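Local atomic coordinates of nicotinate phosphoribosyltransferase (Porphyromonas gingivalis, PDB entry 2IM5), a protein that probably catalyses the ATP-dependent synthesis of nicotinate ribonucleotide from nicotinate and 5-phosphoribosyl 1-diphosphate, in the pathway to NAD(+). Residues T17-A22 with P79-F84; Y21-P26 with W236-D241; F32-R37 with G103-R108; E48-E53 with A125-L130. One frame throughout, in Å; residues are numbered along the deposited sequence.

Contact 1 (T17-A22 with P79-F84); sequences TGYAYA and PIYIDF
Tyr-81 lays one face of its ring under the start of the Tyr-19 side chain: Tyr-19 CB stands 3.7 Å from the centroid of the Tyr-81 ring and only 10° off its normal, a CH-pi contact over the ring centre. The two phenol rings themselves meet obliquely, with planes at 56° and CD1 of Tyr-19 3.7 Å from CD1 of Tyr-81, and their side chains run past each other in opposite directions. With CG of Tyr-81 anti to its backbone N (chi1 -165°), the ring reaches across to the backbone of helix 12-24, where its CE1 lies 3.6 Å from Tyr-19 CA. Its OH is 3.7 Å from the carbonyl carbon of Gly-18, whose lack of a side chain leaves the phenol end lying close to the helix backbone. Ala-22 CB and Ile-80 CG2 add looser contacts, the latter 4.2 Å from Tyr-19 CE1. The segments of helices 12-24 and 79-87, both of the N-terminal family region, have axes 10.8 Å apart at closest. Between segments 17-22 and 79-84 the contacts are van der Waals or CH-pi, consistent with shape and ring placement, rather than directional polar bonds, setting their fit.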
# COMPACT_ATOMS: atom_id res chain seq x y z
N THR A 17 -0.55 9.24 -4.14
CA THR A 17 -1.49 8.88 -5.19
C THR A 17 -2.65 9.87 -5.14
O THR A 17 -3.23 10.21 -6.17
CB THR A 17 -2.02 7.46 -5.00
OG1 THR A 17 -0.91 6.58 -4.80
CG2 THR A 17 -2.82 7.00 -6.23
N GLY A 18 -2.99 10.31 -3.93
CA GLY A 18 -4.07 11.27 -3.78
C GLY A 18 -3.77 12.56 -4.52
O GLY A 18 -4.66 13.14 -5.15
N TYR A 19 -2.53 13.03 -4.44
CA TYR A 19 -2.15 14.26 -5.14
C TYR A 19 -2.09 13.99 -6.64
O TYR A 19 -2.49 14.84 -7.44
CB TYR A 19 -0.80 14.80 -4.66
CG TYR A 19 -0.31 15.94 -5.53
CD1 TYR A 19 -1.09 17.07 -5.74
CD2 TYR A 19 0.91 15.84 -6.21
CE1 TYR A 19 -0.68 18.07 -6.62
CE2 TYR A 19 1.33 16.84 -7.09
CZ TYR A 19 0.52 17.95 -7.29
OH TYR A 19 0.92 18.92 -8.17
N ALA A 20 -1.60 12.82 -7.02
CA ALA A 20 -1.55 12.48 -8.44
C ALA A 20 -2.96 12.55 -9.03
O ALA A 20 -3.14 13.07 -10.13
CB ALA A 20 -0.95 11.09 -8.64
N TYR A 21 -3.96 12.02 -8.31
CA TYR A 21 -5.34 12.08 -8.80
C TYR A 21 -5.83 13.54 -8.82
O TYR A 21 -6.46 13.98 -9.79
CB TYR A 21 -6.31 11.29 -7.91
CG TYR A 21 -6.15 9.79 -7.91
CD1 TYR A 21 -6.06 9.08 -9.10
CD2 TYR A 21 -6.17 9.08 -6.72
CE1 TYR A 21 -6.00 7.68 -9.11
CE2 TYR A 21 -6.11 7.68 -6.70
CZ TYR A 21 -6.03 6.99 -7.89
OH TYR A 21 -5.99 5.62 -7.87
N ALA A 22 -5.55 14.27 -7.75
CA ALA A 22 -5.97 15.66 -7.63
C ALA A 22 -5.42 16.54 -8.74
O ALA A 22 -6.08 17.48 -9.19
CB ALA A 22 -5.55 16.21 -6.27
N PRO A 79 2.69 22.72 -2.36
CA PRO A 79 1.95 23.55 -1.42
C PRO A 79 0.43 23.48 -1.63
O PRO A 79 -0.33 23.52 -0.66
CB PRO A 79 2.52 24.95 -1.69
CG PRO A 79 3.93 24.66 -2.07
CD PRO A 79 3.79 23.48 -2.99
N ILE A 80 -0.00 23.38 -2.88
CA ILE A 80 -1.43 23.31 -3.16
C ILE A 80 -2.04 22.08 -2.50
O ILE A 80 -3.17 22.14 -2.01
CB ILE A 80 -1.72 23.27 -4.70
CG1 ILE A 80 -3.24 23.24 -4.94
CG2 ILE A 80 -1.10 22.03 -5.34
CD1 ILE A 80 -3.97 24.50 -4.46
N TYR A 81 -1.32 20.96 -2.48
CA TYR A 81 -1.85 19.75 -1.87
C TYR A 81 -1.85 19.87 -0.35
O TYR A 81 -2.73 19.34 0.32
CB TYR A 81 -1.07 18.51 -2.29
CG TYR A 81 -1.82 17.24 -1.97
CD1 TYR A 81 -3.05 16.97 -2.58
CD2 TYR A 81 -1.33 16.33 -1.03
CE1 TYR A 81 -3.76 15.82 -2.27
CE2 TYR A 81 -2.03 15.18 -0.71
CZ TYR A 81 -3.25 14.93 -1.34
OH TYR A 81 -3.94 13.78 -1.04
N ILE A 82 -0.85 20.56 0.18
CA ILE A 82 -0.78 20.75 1.62
C ILE A 82 -1.95 21.63 2.06
O ILE A 82 -2.52 21.41 3.12
CB ILE A 82 0.56 21.38 2.03
CG1 ILE A 82 1.67 20.37 1.75
CG2 ILE A 82 0.55 21.75 3.51
CD1 ILE A 82 3.04 20.93 2.00
N ASP A 83 -2.31 22.61 1.23
CA ASP A 83 -3.45 23.47 1.55
C ASP A 83 -4.72 22.62 1.51
O ASP A 83 -5.62 22.79 2.33
CB ASP A 83 -3.59 24.62 0.54
CG ASP A 83 -2.71 25.81 0.90
OD1 ASP A 83 -2.30 25.91 2.07
OD2 ASP A 83 -2.43 26.65 0.01
N PHE A 84 -4.79 21.70 0.54
CA PHE A 84 -5.95 20.82 0.43
C PHE A 84 -6.08 19.97 1.69
O PHE A 84 -7.15 19.89 2.28
CB PHE A 84 -5.82 19.90 -0.79
CG PHE A 84 -6.78 18.75 -0.78
CD1 PHE A 84 -8.14 18.95 -1.00
CD2 PHE A 84 -6.33 17.46 -0.50
CE1 PHE A 84 -9.04 17.89 -0.94
CE2 PHE A 84 -7.22 16.38 -0.44
CZ PHE A 84 -8.58 16.60 -0.66

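Contact 2 (Y21-P26 with W236-D241); sequences YAKLFP and WINVYD
Lys-23 of helix 12-24 reaches the last turn of helix 228-240, so that the contact is a lysine at a helix C-terminus. It joins helix 12-24, in the N-terminal family region, to a helix of the region related to TIM barrels. Lys-23 CB heads toward the partner segment, and CG leaves it anti to the backbone N (chi1 178°); with the rest of the chain extended, the amine is carried almost straight across. CD lies between Asn-238 OD1, the nearer, and Val-239 CG2 at 4.2 Å, and CE then comes within 3.4 Å of Asn-238 OD1. At the tip, NZ gives a hydrogen bond of 2.8 Å to Asn-238 OD1, reaching that oxygen 38° out of the carbonyl plane, with a C=O...N angle of 138°. A second, weak bond of 3.2 Å runs from NZ to the backbone O of Asn-238. NZ also donates to a water 2.8 Å away, and this water donates in turn to Val-239 O. The amine thus addresses two main-chain carbonyls near the helix end, one directly and one through water, a placement consistent with a favourable interaction between its charge and the helix dipole. Beside this exposed polar cluster Leu-24 supplies the apolar part. Its two methyls divide the work: CD2 lies 3.6 Å from Asn-238 OD1, while CD1 packs at 3.6 Å against CG2 of the buried Val-239.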
# COMPACT_ATOMS: atom_id res chain seq x y z
N TYR A 21 -3.96 12.02 -8.31
CA TYR A 21 -5.34 12.08 -8.80
C TYR A 21 -5.83 13.54 -8.82
O TYR A 21 -6.46 13.98 -9.79
CB TYR A 21 -6.31 11.29 -7.91
CG TYR A 21 -6.15 9.79 -7.91
CD1 TYR A 21 -6.06 9.08 -9.10
CD2 TYR A 21 -6.17 9.08 -6.72
CE1 TYR A 21 -6.00 7.68 -9.11
CE2 TYR A 21 -6.11 7.68 -6.70
CZ TYR A 21 -6.03 6.99 -7.89
OH TYR A 21 -5.99 5.62 -7.87
N ALA A 22 -5.55 14.27 -7.75
CA ALA A 22 -5.97 15.66 -7.63
C ALA A 22 -5.42 16.54 -8.74
O ALA A 22 -6.08 17.48 -9.19
CB ALA A 22 -5.55 16.21 -6.27
N LYS A 23 -4.21 16.23 -9.20
CA LYS A 23 -3.60 17.02 -10.26
C LYS A 23 -4.08 16.64 -11.64
O LYS A 23 -4.54 17.48 -12.41
CB LYS A 23 -2.08 16.89 -10.24
CG LYS A 23 -1.43 17.67 -11.39
CD LYS A 23 0.06 17.43 -11.52
CE LYS A 23 0.64 18.34 -12.61
NZ LYS A 23 2.08 18.07 -12.88
N LEU A 24 -3.97 15.35 -11.96
CA LEU A 24 -4.33 14.87 -13.29
C LEU A 24 -5.76 14.37 -13.51
O LEU A 24 -6.24 14.44 -14.64
CB LEU A 24 -3.35 13.79 -13.72
CG LEU A 24 -1.86 14.18 -13.77
CD1 LEU A 24 -1.03 12.92 -14.12
CD2 LEU A 24 -1.64 15.28 -14.84
N PHE A 25 -6.42 13.89 -12.47
CA PHE A 25 -7.79 13.37 -12.62
C PHE A 25 -8.73 13.87 -11.53
O PHE A 25 -9.42 13.08 -10.88
CB PHE A 25 -7.74 11.84 -12.57
CG PHE A 25 -6.76 11.24 -13.54
CD1 PHE A 25 -7.02 11.27 -14.91
CD2 PHE A 25 -5.56 10.71 -13.08
CE1 PHE A 25 -6.07 10.77 -15.82
CE2 PHE A 25 -4.62 10.20 -13.99
CZ PHE A 25 -4.87 10.24 -15.36
N PRO A 26 -8.80 15.20 -11.34
CA PRO A 26 -9.67 15.79 -10.31
C PRO A 26 -11.17 15.56 -10.49
O PRO A 26 -11.95 15.83 -9.57
CB PRO A 26 -9.28 17.27 -10.36
CG PRO A 26 -9.02 17.49 -11.82
CD PRO A 26 -8.19 16.25 -12.17
N TRP A 236 2.95 9.41 -13.66
CA TRP A 236 3.62 9.50 -12.38
C TRP A 236 4.82 10.45 -12.49
O TRP A 236 5.11 11.24 -11.58
CB TRP A 236 4.09 8.11 -11.93
CG TRP A 236 4.56 8.06 -10.50
CD1 TRP A 236 5.85 8.01 -10.06
CD2 TRP A 236 3.73 8.03 -9.33
NE1 TRP A 236 5.88 7.95 -8.69
CE2 TRP A 236 4.60 7.95 -8.21
CE3 TRP A 236 2.35 8.05 -9.11
CZ2 TRP A 236 4.13 7.90 -6.90
CZ3 TRP A 236 1.88 8.00 -7.80
CH2 TRP A 236 2.77 7.93 -6.71
N ILE A 237 5.51 10.38 -13.62
CA ILE A 237 6.66 11.24 -13.87
C ILE A 237 6.19 12.69 -14.02
O ILE A 237 6.84 13.62 -13.54
CB ILE A 237 7.40 10.81 -15.15
CG1 ILE A 237 8.04 9.44 -14.93
CG2 ILE A 237 8.45 11.86 -15.53
CD1 ILE A 237 8.50 8.77 -16.21
N ASN A 238 5.04 12.88 -14.67
CA ASN A 238 4.50 14.23 -14.83
C ASN A 238 4.23 14.82 -13.46
O ASN A 238 4.48 16.00 -13.23
CB ASN A 238 3.20 14.19 -15.64
CG ASN A 238 2.50 15.55 -15.68
OD1 ASN A 238 1.87 15.98 -14.70
ND2 ASN A 238 2.60 16.23 -16.82
N VAL A 239 3.73 14.00 -12.55
CA VAL A 239 3.42 14.48 -11.22
C VAL A 239 4.64 14.69 -10.32
O VAL A 239 4.75 15.73 -9.67
CB VAL A 239 2.44 13.51 -10.51
CG1 VAL A 239 2.15 13.98 -9.08
CG2 VAL A 239 1.14 13.39 -11.31
N TYR A 240 5.55 13.73 -10.30
CA TYR A 240 6.69 13.82 -9.40
C TYR A 240 8.07 14.09 -9.98
O TYR A 240 9.05 14.10 -9.25
CB TYR A 240 6.71 12.58 -8.50
CG TYR A 240 5.51 12.55 -7.58
CD1 TYR A 240 5.36 13.51 -6.59
CD2 TYR A 240 4.50 11.60 -7.73
CE1 TYR A 240 4.23 13.54 -5.78
CE2 TYR A 240 3.36 11.62 -6.93
CZ TYR A 240 3.24 12.60 -5.96
OH TYR A 240 2.14 12.65 -5.15
N ASP A 241 8.12 14.30 -11.29
CA ASP A 241 9.37 14.61 -12.00
C ASP A 241 10.57 13.76 -11.64
O ASP A 241 11.67 14.28 -11.52
CB ASP A 241 9.74 16.08 -11.76
CG ASP A 241 8.55 17.01 -11.86
OD1 ASP A 241 7.85 16.98 -12.90
OD2 ASP A 241 8.31 17.78 -10.90
O HOH W 1 3.47 18.13 -10.42

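Contact 3 (F32-R37 with G103-R108)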
# COMPACT_ATOMS: atom_id res chain seq x y z
N PHE A 32 -14.39 1.97 -3.84
CA PHE A 32 -13.53 1.01 -3.18
C PHE A 32 -14.43 0.01 -2.46
O PHE A 32 -15.45 0.38 -1.86
CB PHE A 32 -12.63 1.73 -2.16
CG PHE A 32 -11.45 2.43 -2.78
CD1 PHE A 32 -10.19 1.82 -2.81
CD2 PHE A 32 -11.60 3.68 -3.38
CE1 PHE A 32 -9.10 2.46 -3.41
CE2 PHE A 32 -10.52 4.32 -3.98
CZ PHE A 32 -9.27 3.70 -3.99
N ARG A 33 -14.06 -1.26 -2.51
CA ARG A 33 -14.84 -2.29 -1.85
C ARG A 33 -14.00 -3.10 -0.87
O ARG A 33 -12.92 -3.58 -1.20
CB ARG A 33 -15.48 -3.24 -2.87
CG ARG A 33 -16.54 -2.56 -3.71
CD ARG A 33 -17.28 -3.57 -4.57
NE ARG A 33 -18.22 -2.90 -5.46
CZ ARG A 33 -19.04 -3.53 -6.30
NH1 ARG A 33 -19.04 -4.86 -6.36
NH2 ARG A 33 -19.84 -2.83 -7.09
N PHE A 34 -14.52 -3.23 0.35
CA PHE A 34 -13.87 -4.00 1.39
C PHE A 34 -14.09 -5.48 1.08
O PHE A 34 -15.16 -5.87 0.64
CB PHE A 34 -14.52 -3.68 2.74
CG PHE A 34 -14.13 -4.62 3.85
CD1 PHE A 34 -12.96 -4.41 4.58
CD2 PHE A 34 -14.93 -5.71 4.16
CE1 PHE A 34 -12.60 -5.28 5.61
CE2 PHE A 34 -14.58 -6.59 5.18
CZ PHE A 34 -13.41 -6.37 5.91
N ILE A 35 -13.06 -6.29 1.29
CA ILE A 35 -13.18 -7.72 1.04
C ILE A 35 -12.52 -8.51 2.17
O ILE A 35 -11.32 -8.37 2.42
CB ILE A 35 -12.49 -8.15 -0.28
CG1 ILE A 35 -12.97 -7.30 -1.46
CG2 ILE A 35 -12.77 -9.62 -0.55
CD1 ILE A 35 -14.44 -7.46 -1.77
N ASP A 36 -13.31 -9.32 2.86
CA ASP A 36 -12.75 -10.17 3.91
C ASP A 36 -12.54 -11.50 3.21
O ASP A 36 -13.48 -12.26 3.00
CB ASP A 36 -13.73 -10.34 5.06
CG ASP A 36 -13.31 -11.45 6.02
OD1 ASP A 36 -12.13 -11.89 5.97
OD2 ASP A 36 -14.15 -11.87 6.84
N ARG A 37 -11.29 -11.76 2.83
CA ARG A 37 -10.96 -12.97 2.10
C ARG A 37 -11.11 -14.27 2.88
O ARG A 37 -10.92 -15.35 2.33
CB ARG A 37 -9.56 -12.82 1.51
CG ARG A 37 -9.49 -11.63 0.55
CD ARG A 37 -8.21 -11.54 -0.25
NE ARG A 37 -7.05 -11.23 0.58
CZ ARG A 37 -5.88 -10.82 0.10
NH1 ARG A 37 -5.72 -10.66 -1.20
NH2 ARG A 37 -4.87 -10.57 0.93
N GLY A 103 -24.10 -12.67 5.37
CA GLY A 103 -23.67 -12.39 6.73
C GLY A 103 -22.23 -11.89 6.83
O GLY A 103 -21.62 -11.92 7.89
N HIS A 104 -21.70 -11.41 5.71
CA HIS A 104 -20.34 -10.91 5.65
C HIS A 104 -20.30 -9.39 5.73
O HIS A 104 -21.24 -8.70 5.33
CB HIS A 104 -19.68 -11.39 4.36
CG HIS A 104 -19.62 -12.88 4.24
ND1 HIS A 104 -19.63 -13.53 3.02
CD2 HIS A 104 -19.55 -13.85 5.18
CE1 HIS A 104 -19.55 -14.83 3.22
NE2 HIS A 104 -19.51 -15.05 4.52
N LEU A 105 -19.20 -8.86 6.25
CA LEU A 105 -19.04 -7.41 6.37
C LEU A 105 -18.79 -6.81 4.99
O LEU A 105 -17.86 -7.21 4.30
CB LEU A 105 -17.88 -7.08 7.31
CG LEU A 105 -17.57 -5.60 7.55
CD1 LEU A 105 -18.80 -4.88 8.09
CD2 LEU A 105 -16.41 -5.49 8.52
N ASP A 106 -19.62 -5.84 4.61
CA ASP A 106 -19.50 -5.17 3.32
C ASP A 106 -19.32 -3.67 3.53
O ASP A 106 -20.12 -3.03 4.22
CB ASP A 106 -20.75 -5.41 2.47
CG ASP A 106 -20.66 -4.80 1.08
OD1 ASP A 106 -20.64 -3.55 0.97
OD2 ASP A 106 -20.61 -5.56 0.09
N ILE A 107 -18.27 -3.10 2.93
CA ILE A 107 -18.01 -1.68 3.06
C ILE A 107 -17.61 -1.07 1.72
O ILE A 107 -16.74 -1.59 1.02
CB ILE A 107 -16.89 -1.39 4.07
CG1 ILE A 107 -17.23 -2.03 5.41
CG2 ILE A 107 -16.72 0.11 4.24
CD1 ILE A 107 -16.11 -1.96 6.40
N ARG A 108 -18.25 0.03 1.36
CA ARG A 108 -17.95 0.69 0.10
C ARG A 108 -17.81 2.19 0.27
O ARG A 108 -18.65 2.84 0.90
CB ARG A 108 -19.05 0.39 -0.92
CG ARG A 108 -19.37 -1.09 -0.98
CD ARG A 108 -20.22 -1.46 -2.17
NE ARG A 108 -20.44 -2.90 -2.17
CZ ARG A 108 -20.95 -3.58 -3.18
NH1 ARG A 108 -21.29 -2.96 -4.31
NH2 ARG A 108 -21.11 -4.90 -3.08
O HOH W 2 -17.40 -4.57 0.85
O HOH W 3 -16.92 -10.63 6.13
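Arg-33 and Arg-108 face each other as a non-hydrogen-bonded pair of strands 29-36 and 105-110, neighbours in the five-stranded antiparallel sheet, with strand 347-355 on the other side of 29-36. Their guanidinium groups stack, planes 25° apart and centres 3.7 Å from each other, Arg-108 NH1 standing over the centre of the Arg-33 group. Both arginines set CG anti to the carbonyl carbon (chi1 -67° and -48°) and extend to NE, which brings these groups together. Salt bridges frame the stack: Arg-108 grips Asp-106 side-on, NE to OD1 at 3.2 Å and NH2 to OD2 at 3.3 Å; Arg-33 NE pairs with Glu-31, and Arg-33 also makes a cation-pi contact with Trp-352. In the backbone, Phe-34 N donates to Ile-107 O (2.8 Å, nearly straight). A water replaces the return bond, accepting from Ile-107 N at 2.7 Å and donating to Phe-34 O at 2.6 Å. Among apolar contacts, Phe-34 CB lies 3.6 Å from Ile-107 CB, and its CE2 touches Leu-105 CG at 3.9 Å. Phe-34, Leu-105 and Ile-107 thus pack on one side of the strand pair and the stacked arginines on the other; the like charges are probably offset by Asp-106 and Glu-31.

Contact 4 (E48-E53 with A125-L130)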
# COMPACT_ATOMS: atom_id res chain seq x y z
N GLU A 48 -22.09 -1.56 13.32
CA GLU A 48 -22.42 -0.29 13.93
C GLU A 48 -21.19 0.34 14.58
O GLU A 48 -21.02 1.56 14.59
CB GLU A 48 -23.53 -0.48 14.96
CG GLU A 48 -24.10 0.82 15.47
CD GLU A 48 -24.45 1.79 14.35
OE1 GLU A 48 -25.14 1.37 13.39
OE2 GLU A 48 -24.05 2.97 14.44
N LEU A 49 -20.32 -0.50 15.13
CA LEU A 49 -19.09 0.01 15.74
C LEU A 49 -18.23 0.64 14.65
O LEU A 49 -17.60 1.67 14.86
CB LEU A 49 -18.32 -1.13 16.41
CG LEU A 49 -18.94 -1.76 17.66
CD1 LEU A 49 -18.07 -2.90 18.14
CD2 LEU A 49 -19.10 -0.70 18.74
N VAL A 50 -18.21 0.01 13.48
CA VAL A 50 -17.44 0.51 12.36
C VAL A 50 -17.99 1.85 11.90
O VAL A 50 -17.23 2.80 11.69
CB VAL A 50 -17.45 -0.48 11.18
CG1 VAL A 50 -16.75 0.12 9.97
CG2 VAL A 50 -16.77 -1.78 11.60
N ARG A 51 -19.31 1.93 11.75
CA ARG A 51 -19.94 3.17 11.32
C ARG A 51 -19.61 4.30 12.30
O ARG A 51 -19.40 5.44 11.88
CB ARG A 51 -21.46 2.99 11.19
CG ARG A 51 -21.87 2.21 9.94
CD ARG A 51 -23.38 2.24 9.70
NE ARG A 51 -24.08 1.33 10.60
CZ ARG A 51 -24.53 0.13 10.26
NH1 ARG A 51 -24.37 -0.33 9.03
NH2 ARG A 51 -25.13 -0.62 11.17
N GLY A 52 -19.57 3.98 13.58
CA GLY A 52 -19.26 4.99 14.58
C GLY A 52 -17.85 5.53 14.42
O GLY A 52 -17.61 6.73 14.56
N GLU A 53 -16.90 4.64 14.15
CA GLU A 53 -15.51 5.03 13.96
C GLU A 53 -15.38 5.87 12.69
O GLU A 53 -14.63 6.85 12.66
CB GLU A 53 -14.62 3.79 13.84
CG GLU A 53 -14.47 3.01 15.13
CD GLU A 53 -13.82 3.83 16.23
OE1 GLU A 53 -12.85 4.58 15.95
OE2 GLU A 53 -14.28 3.72 17.39
N ALA A 125 -7.40 -0.28 9.12
CA ALA A 125 -6.76 -0.24 10.43
C ALA A 125 -7.82 -0.20 11.53
O ALA A 125 -7.65 -0.79 12.59
CB ALA A 125 -5.86 0.98 10.54
N VAL A 126 -8.91 0.51 11.26
CA VAL A 126 -10.00 0.62 12.22
C VAL A 126 -10.69 -0.73 12.41
O VAL A 126 -10.95 -1.15 13.53
CB VAL A 126 -11.04 1.66 11.77
CG1 VAL A 126 -12.36 1.47 12.54
CG2 VAL A 126 -10.50 3.05 12.01
N ILE A 127 -10.99 -1.40 11.30
CA ILE A 127 -11.64 -2.70 11.36
C ILE A 127 -10.77 -3.69 12.12
O ILE A 127 -11.25 -4.44 12.97
CB ILE A 127 -11.93 -3.25 9.95
CG1 ILE A 127 -13.06 -2.43 9.32
CG2 ILE A 127 -12.28 -4.72 10.01
CD1 ILE A 127 -13.37 -2.82 7.90
N SER A 128 -9.47 -3.68 11.83
CA SER A 128 -8.55 -4.58 12.48
C SER A 128 -8.51 -4.34 13.99
O SER A 128 -8.69 -5.27 14.77
CB SER A 128 -7.15 -4.42 11.89
OG SER A 128 -6.24 -5.33 12.49
N GLU A 129 -8.30 -3.10 14.41
CA GLU A 129 -8.24 -2.79 15.83
C GLU A 129 -9.57 -3.08 16.53
O GLU A 129 -9.58 -3.66 17.62
CB GLU A 129 -7.82 -1.32 16.04
CG GLU A 129 -7.69 -0.95 17.51
CD GLU A 129 -6.77 0.24 17.76
OE1 GLU A 129 -6.71 0.72 18.92
OE2 GLU A 129 -6.10 0.70 16.80
N LEU A 130 -10.68 -2.68 15.92
CA LEU A 130 -12.01 -2.93 16.49
C LEU A 130 -12.25 -4.41 16.67
O LEU A 130 -12.82 -4.83 17.66
CB LEU A 130 -13.12 -2.39 15.58
CG LEU A 130 -13.52 -0.93 15.62
CD1 LEU A 130 -14.68 -0.72 14.64
CD2 LEU A 130 -13.95 -0.53 17.03
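Glu-53 brings a carboxylate to a pair of packed helices, 44-56 and 120-134, in the N-terminal family region, but its polar end is engaged elsewhere, OE1 accepting from the backbone N of Ile-3; what meets helix 120-134 is the aliphatic stem. A second flat group belongs to Arg-51, whose CB points away from helix 120-134: the Glu-48 carboxylate carbon CD lies at the edge of its guanidinium, in plane. NE and NH2 of Arg-51 both donate to Glu-48 OE1, each at 3.0 Å and from the same face of the carboxylate. Glu-44 and Arg-55 extend this pairing along helix 44-56. The axes of the two segments approach to 10.2 Å and their N-to-C directions differ by 133°, about midway between perpendicular and antiparallel. Between them lies an apolar seam. Leu-130 CD1 occupies the middle of it, 3.8 Å from Val-50 CG2 and 3.8 Å from Glu-53 CG, with the Leu-49 backbone O also near. Glu-53 and Leu-130 run past each other in opposite directions. The bend of the glutamate at chi2 (-61°) turns the carboxylate off the line of its stem, leaving CB and CG for the apolar neighbours. Farther along, Val-50 CG2 makes a loose contact of 4.4 Å with Ile-127 CG1, and the isoleucine goes on to touch Leu-105 and Ile-107 of strand 105-110, placing the seam beside the sheet. The tightest meeting belongs to Val-126, whose CG1 comes 3.5 Å from Glu-53 CB.

The contacts fall into two groups. Contacts 1 and 2 share helix 12-24, their centres about 9 Å apart, and join through Tyr-19, whose CE2 lies 3.6 Å from Val-239 CG1. Contacts 3 and 4 have centres about 13 Å apart and meet where Ile-127 CD1 packs 3.5 Å from Phe-34 CE1, helix 120-134 lying against the sheet. Centres of contacts 1 and 3 are about 28 Å apart, yet their nearest atoms are about 5 Å apart, the end of the Tyr-21 ring nearing the Phe-32 ring. Helix 12-24 also borders the predicted phosphohistidine, His-213: Thr-17 touches Pro-212, and Tyr-21 OH bonds Glu-214 OE1. The modification itself is absent here.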